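Local coordinates for protein GH62 hydrolase (Scytalidium thermophilum, PDB 4PVA) that probably hydrolyses alpha-L-arabinofuranose side groups from arabinoxylan, as a fungal family 62 glycoside hydrolase with a five-bladed beta-propeller fold, at residues F108-L113 with T303-T308; G188-S193 with Y238-E243. All coordinates share one frame; numbering follows the deposited sequence.

Interaction 1: F108-L113 with T303-T308; sequences FEPHKL and TDQTLT
Gln305 reaches across to the 108-113 turn, where its amide oxygen accepts a backbone hydrogen and its methylene groups lie against the ring of Phe108. In this five-bladed beta-propeller, a tight connection between neighbouring strands of one blade, closed by a G1 beta bulge at Lys112 and Leu113, is met by a loop from much later in the chain. The tight part is mostly carbon. Gln305 CB comes to 3.7 Å from Phe108 CD1, and its CG rests near CD1 and CE1, with ring and amide planes turned 53° apart; Pro110 CD lies between a face of that ring and the amide of Gln305. Gln305 is bent at chi2 (-81°), which swings the amide back toward Glu109. There Glu109 N gives OE1 a nearly straight bond of 3.0 Å (164° at the hydrogen), approaching from above the carbonyl plane instead of along a lone pair. The other side is looser and wetter: a water accepts from Gln305 NE2 and donates to Glu109 OE1, while OE2 forms a salt bridge with Lys112. Gln305 itself sits in a type I turn from Asp304 to Leu307, which an Asx turn overlaps: Asp304 OD1 takes the backbone hydrogen of Thr306 from above the carboxylate plane and, through its syn lone pair, the hydroxyl proton of the same residue, with Thr306 OG1 2.7 Å from Asp304 OD1.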
# COMPACT_ATOMS: atom_id res chain seq x y z
N PHE A 108 -8.65 1.23 -13.48
CA PHE A 108 -8.64 0.06 -14.31
C PHE A 108 -9.18 0.54 -15.66
O PHE A 108 -10.41 0.54 -15.90
CB PHE A 108 -9.48 -1.10 -13.73
CG PHE A 108 -9.24 -2.39 -14.44
CD1 PHE A 108 -8.11 -3.14 -14.19
CD2 PHE A 108 -10.16 -2.88 -15.37
CE1 PHE A 108 -7.86 -4.31 -14.88
CE2 PHE A 108 -9.91 -4.04 -16.06
CZ PHE A 108 -8.78 -4.77 -15.81
N GLU A 109 -8.28 0.89 -16.56
CA GLU A 109 -8.64 1.62 -17.79
C GLU A 109 -9.63 0.84 -18.65
O GLU A 109 -10.58 1.44 -19.18
CB GLU A 109 -7.38 2.04 -18.55
CG GLU A 109 -7.65 2.83 -19.84
CD GLU A 109 -8.08 1.94 -20.99
OE1 GLU A 109 -7.68 0.75 -21.05
OE2 GLU A 109 -8.85 2.42 -21.85
N PRO A 110 -9.46 -0.49 -18.80
CA PRO A 110 -10.46 -1.19 -19.64
C PRO A 110 -11.91 -1.08 -19.14
O PRO A 110 -12.84 -1.25 -19.98
CB PRO A 110 -9.97 -2.64 -19.62
CG PRO A 110 -8.50 -2.54 -19.36
CD PRO A 110 -8.33 -1.36 -18.44
N HIS A 111 -12.18 -0.84 -17.86
CA HIS A 111 -13.55 -0.65 -17.35
C HIS A 111 -13.96 0.80 -17.13
O HIS A 111 -15.06 1.07 -16.69
CB HIS A 111 -13.79 -1.38 -16.02
CG HIS A 111 -13.63 -2.86 -16.11
ND1 HIS A 111 -13.54 -3.66 -14.99
CD2 HIS A 111 -13.47 -3.68 -17.17
CE1 HIS A 111 -13.37 -4.91 -15.36
NE2 HIS A 111 -13.31 -4.96 -16.67
N LYS A 112 -13.03 1.72 -17.36
CA LYS A 112 -13.24 3.12 -17.04
C LYS A 112 -13.75 3.27 -15.61
O LYS A 112 -14.60 4.09 -15.30
CB LYS A 112 -14.20 3.74 -18.07
CG LYS A 112 -13.74 3.52 -19.51
CD LYS A 112 -12.52 4.32 -19.84
CE LYS A 112 -12.11 4.18 -21.30
NZ LYS A 112 -11.71 2.79 -21.69
N LEU A 113 -13.14 2.50 -14.69
CA LEU A 113 -13.51 2.55 -13.28
C LEU A 113 -12.26 2.61 -12.42
O LEU A 113 -11.31 1.88 -12.67
CB LEU A 113 -14.27 1.30 -12.86
CG LEU A 113 -15.70 1.16 -13.37
CD1 LEU A 113 -16.23 -0.21 -12.96
CD2 LEU A 113 -16.58 2.24 -12.81
N THR A 303 -1.73 6.49 -13.28
CA THR A 303 -2.69 5.97 -12.31
C THR A 303 -3.35 4.64 -12.65
O THR A 303 -4.14 4.16 -11.85
CB THR A 303 -3.81 6.98 -12.07
OG1 THR A 303 -4.48 7.22 -13.31
CG2 THR A 303 -3.26 8.26 -11.54
N ASP A 304 -2.96 4.03 -13.76
CA ASP A 304 -3.66 2.85 -14.24
C ASP A 304 -3.21 1.56 -13.54
O ASP A 304 -2.35 1.57 -12.62
CB ASP A 304 -3.64 2.74 -15.77
CG ASP A 304 -2.42 2.15 -16.35
OD1 ASP A 304 -1.48 1.73 -15.64
OD2 ASP A 304 -2.31 2.13 -17.60
N GLN A 305 -3.75 0.43 -13.98
CA GLN A 305 -3.61 -0.84 -13.30
C GLN A 305 -2.25 -1.48 -13.43
O GLN A 305 -2.05 -2.54 -12.87
CB GLN A 305 -4.71 -1.80 -13.82
CG GLN A 305 -4.51 -2.27 -15.26
CD GLN A 305 -4.97 -1.30 -16.33
OE1 GLN A 305 -5.60 -0.30 -16.08
NE2 GLN A 305 -4.64 -1.64 -17.54
N THR A 306 -1.36 -0.85 -14.20
CA THR A 306 -0.00 -1.35 -14.30
C THR A 306 0.91 -0.89 -13.15
O THR A 306 2.04 -1.35 -13.04
CB THR A 306 0.66 -1.01 -15.67
OG1 THR A 306 0.82 0.41 -15.78
CG2 THR A 306 -0.18 -1.54 -16.84
N LEU A 307 0.45 0.06 -12.33
CA LEU A 307 1.20 0.51 -11.14
C LEU A 307 2.61 0.92 -11.55
O LEU A 307 3.62 0.56 -10.92
CB LEU A 307 1.18 -0.57 -10.05
CG LEU A 307 -0.05 -0.60 -9.14
CD1 LEU A 307 -0.19 0.65 -8.32
CD2 LEU A 307 -1.36 -0.86 -9.92
N THR A 308 2.68 1.74 -12.58
CA THR A 308 3.92 2.22 -13.15
C THR A 308 4.43 3.50 -12.49
O THR A 308 3.68 4.43 -12.28
CB THR A 308 3.79 2.41 -14.67
OG1 THR A 308 3.37 1.18 -15.26
CG2 THR A 308 5.12 2.82 -15.29
O HOH W 1 -5.24 -0.24 -20.15

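Interaction 2: G188-S193 with Y238-E243; sequences GHLYRS and YLLLVE
With CG anti to the backbone N in both Leu190 (chi1 -179°) and Leu240 (chi1 170°), the two leucines extend from their strands and reach toward each other tip to tip. Their methyls, Leu190 CD2 and Leu240 CD1, are 4.2 Å apart. Val242, two residues along and directed to the same side of its strand, offers a second and more distant methyl: its CG2 stands 4.5 Å from Leu190 CD2, so a single branch of Leu190 serves both partners. No hydrogen bond crosses between the segments, and the closest pair of CA atoms, those of Leu190 and Val242, is 9.1 Å apart. Side chains alone therefore bridge the gap, as expected where sheets of a beta-propeller pack face against face. The contact is small but wholly buried, and at this point the two blades meet through aliphatic groups placed end to end, with no backbone bond between the two segments. Its surroundings are strands of the two blades: Leu240 also touches Leu211 of strand 208-212, Ile226 of strand 222-229 and Trp256 of strand 251-258. Val242 shares that tryptophan, while Leu190 leans on Ala224 of strand 222-229, the neighbour of strand 238-245 within its sheet.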
# COMPACT_ATOMS: atom_id res chain seq x y z
N GLY A 188 4.90 -14.52 8.01
CA GLY A 188 6.12 -14.75 7.26
C GLY A 188 5.95 -15.15 5.81
O GLY A 188 6.92 -15.50 5.17
N HIS A 189 4.73 -15.10 5.28
CA HIS A 189 4.48 -15.46 3.87
C HIS A 189 3.97 -14.29 3.06
O HIS A 189 3.22 -13.44 3.57
CB HIS A 189 3.46 -16.60 3.75
CG HIS A 189 3.78 -17.79 4.62
ND1 HIS A 189 3.13 -18.03 5.80
CD2 HIS A 189 4.72 -18.76 4.49
CE1 HIS A 189 3.65 -19.11 6.36
NE2 HIS A 189 4.60 -19.58 5.59
N LEU A 190 4.35 -14.30 1.80
CA LEU A 190 3.80 -13.41 0.77
C LEU A 190 3.16 -14.31 -0.28
O LEU A 190 3.84 -15.19 -0.83
CB LEU A 190 4.88 -12.50 0.20
CG LEU A 190 4.42 -11.51 -0.89
CD1 LEU A 190 3.49 -10.48 -0.35
CD2 LEU A 190 5.58 -10.84 -1.57
N TYR A 191 1.87 -14.06 -0.54
CA TYR A 191 1.07 -14.85 -1.46
C TYR A 191 0.78 -14.08 -2.72
O TYR A 191 0.73 -12.87 -2.70
CB TYR A 191 -0.26 -15.27 -0.85
CG TYR A 191 -0.15 -16.02 0.46
CD1 TYR A 191 -0.03 -17.39 0.47
CD2 TYR A 191 -0.19 -15.39 1.67
CE1 TYR A 191 0.08 -18.10 1.68
CE2 TYR A 191 -0.09 -16.08 2.88
CZ TYR A 191 0.05 -17.42 2.86
OH TYR A 191 0.09 -18.14 4.09
N ARG A 192 0.52 -14.81 -3.80
CA ARG A 192 0.17 -14.22 -5.10
C ARG A 192 -0.81 -15.10 -5.83
O ARG A 192 -0.55 -16.29 -6.04
CB ARG A 192 1.41 -14.03 -5.96
CG ARG A 192 1.19 -13.32 -7.29
CD ARG A 192 2.39 -13.51 -8.25
NE ARG A 192 2.56 -14.91 -8.58
CZ ARG A 192 1.77 -15.59 -9.39
NH1 ARG A 192 0.84 -14.98 -10.11
NH2 ARG A 192 1.94 -16.89 -9.52
N SER A 193 -1.90 -14.50 -6.27
CA SER A 193 -2.87 -15.10 -7.21
C SER A 193 -2.84 -14.32 -8.51
O SER A 193 -2.33 -13.20 -8.58
CB SER A 193 -4.29 -15.06 -6.67
OG SER A 193 -4.44 -15.91 -5.52
N TYR A 238 10.59 -4.65 -12.39
CA TYR A 238 9.64 -4.67 -11.27
C TYR A 238 10.32 -4.51 -9.91
O TYR A 238 11.34 -5.15 -9.63
CB TYR A 238 8.77 -5.94 -11.31
CG TYR A 238 7.71 -5.83 -12.36
CD1 TYR A 238 6.56 -5.10 -12.12
CD2 TYR A 238 7.92 -6.33 -13.63
CE1 TYR A 238 5.61 -4.94 -13.09
CE2 TYR A 238 6.98 -6.18 -14.61
CZ TYR A 238 5.84 -5.47 -14.33
OH TYR A 238 4.88 -5.33 -15.31
N LEU A 239 9.73 -3.66 -9.09
CA LEU A 239 10.22 -3.34 -7.75
C LEU A 239 9.21 -3.89 -6.75
O LEU A 239 8.04 -3.53 -6.80
CB LEU A 239 10.35 -1.83 -7.61
CG LEU A 239 10.76 -1.28 -6.26
CD1 LEU A 239 12.16 -1.71 -5.85
CD2 LEU A 239 10.65 0.24 -6.23
N LEU A 240 9.68 -4.70 -5.83
CA LEU A 240 8.90 -5.21 -4.69
C LEU A 240 9.39 -4.54 -3.41
O LEU A 240 10.59 -4.54 -3.12
CB LEU A 240 9.07 -6.73 -4.54
CG LEU A 240 8.51 -7.35 -3.26
CD1 LEU A 240 7.01 -7.26 -3.19
CD2 LEU A 240 9.00 -8.79 -3.15
N LEU A 241 8.45 -3.97 -2.67
CA LEU A 241 8.69 -3.42 -1.32
C LEU A 241 7.91 -4.26 -0.32
O LEU A 241 6.75 -4.59 -0.59
CB LEU A 241 8.21 -2.00 -1.22
CG LEU A 241 8.70 -1.04 -2.30
CD1 LEU A 241 8.16 0.34 -2.05
CD2 LEU A 241 10.21 -1.02 -2.41
N VAL A 242 8.51 -4.60 0.80
CA VAL A 242 7.81 -5.30 1.89
C VAL A 242 8.27 -4.69 3.19
O VAL A 242 9.44 -4.44 3.39
CB VAL A 242 8.04 -6.85 1.90
CG1 VAL A 242 7.27 -7.51 3.04
CG2 VAL A 242 7.67 -7.48 0.57
N GLU A 243 7.33 -4.47 4.10
CA GLU A 243 7.67 -3.95 5.41
C GLU A 243 8.25 -5.03 6.31
O GLU A 243 7.75 -6.16 6.34
CB GLU A 243 6.43 -3.29 6.05
CG GLU A 243 6.66 -2.54 7.33
CD GLU A 243 5.44 -1.77 7.79
OE1 GLU A 243 4.56 -1.50 6.95
OE2 GLU A 243 5.46 -1.38 9.00

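Two kinds of long-range contact in a propeller are illustrated here. Interaction 1 ties a strand-to-strand turn to a late loop with the methylenes and amide of one glutamine, whereas interaction 2 closes two blades on one another through methyl groups alone. Their centres lie 21 Å apart and their nearest atoms about 5 Å, without touching, so each is a separate contact. Along the chain 188-193 and 238-243 fall inside the long excursion that 108-113 and 303-308 close. Strand 222-229 connects their surroundings: Arg228 shares a backbone bond with Leu307, and Ala224 and Ile226 pack at interaction 2. The latter is the deeper, centred 11 Å from the middle of the chain against 16 Å.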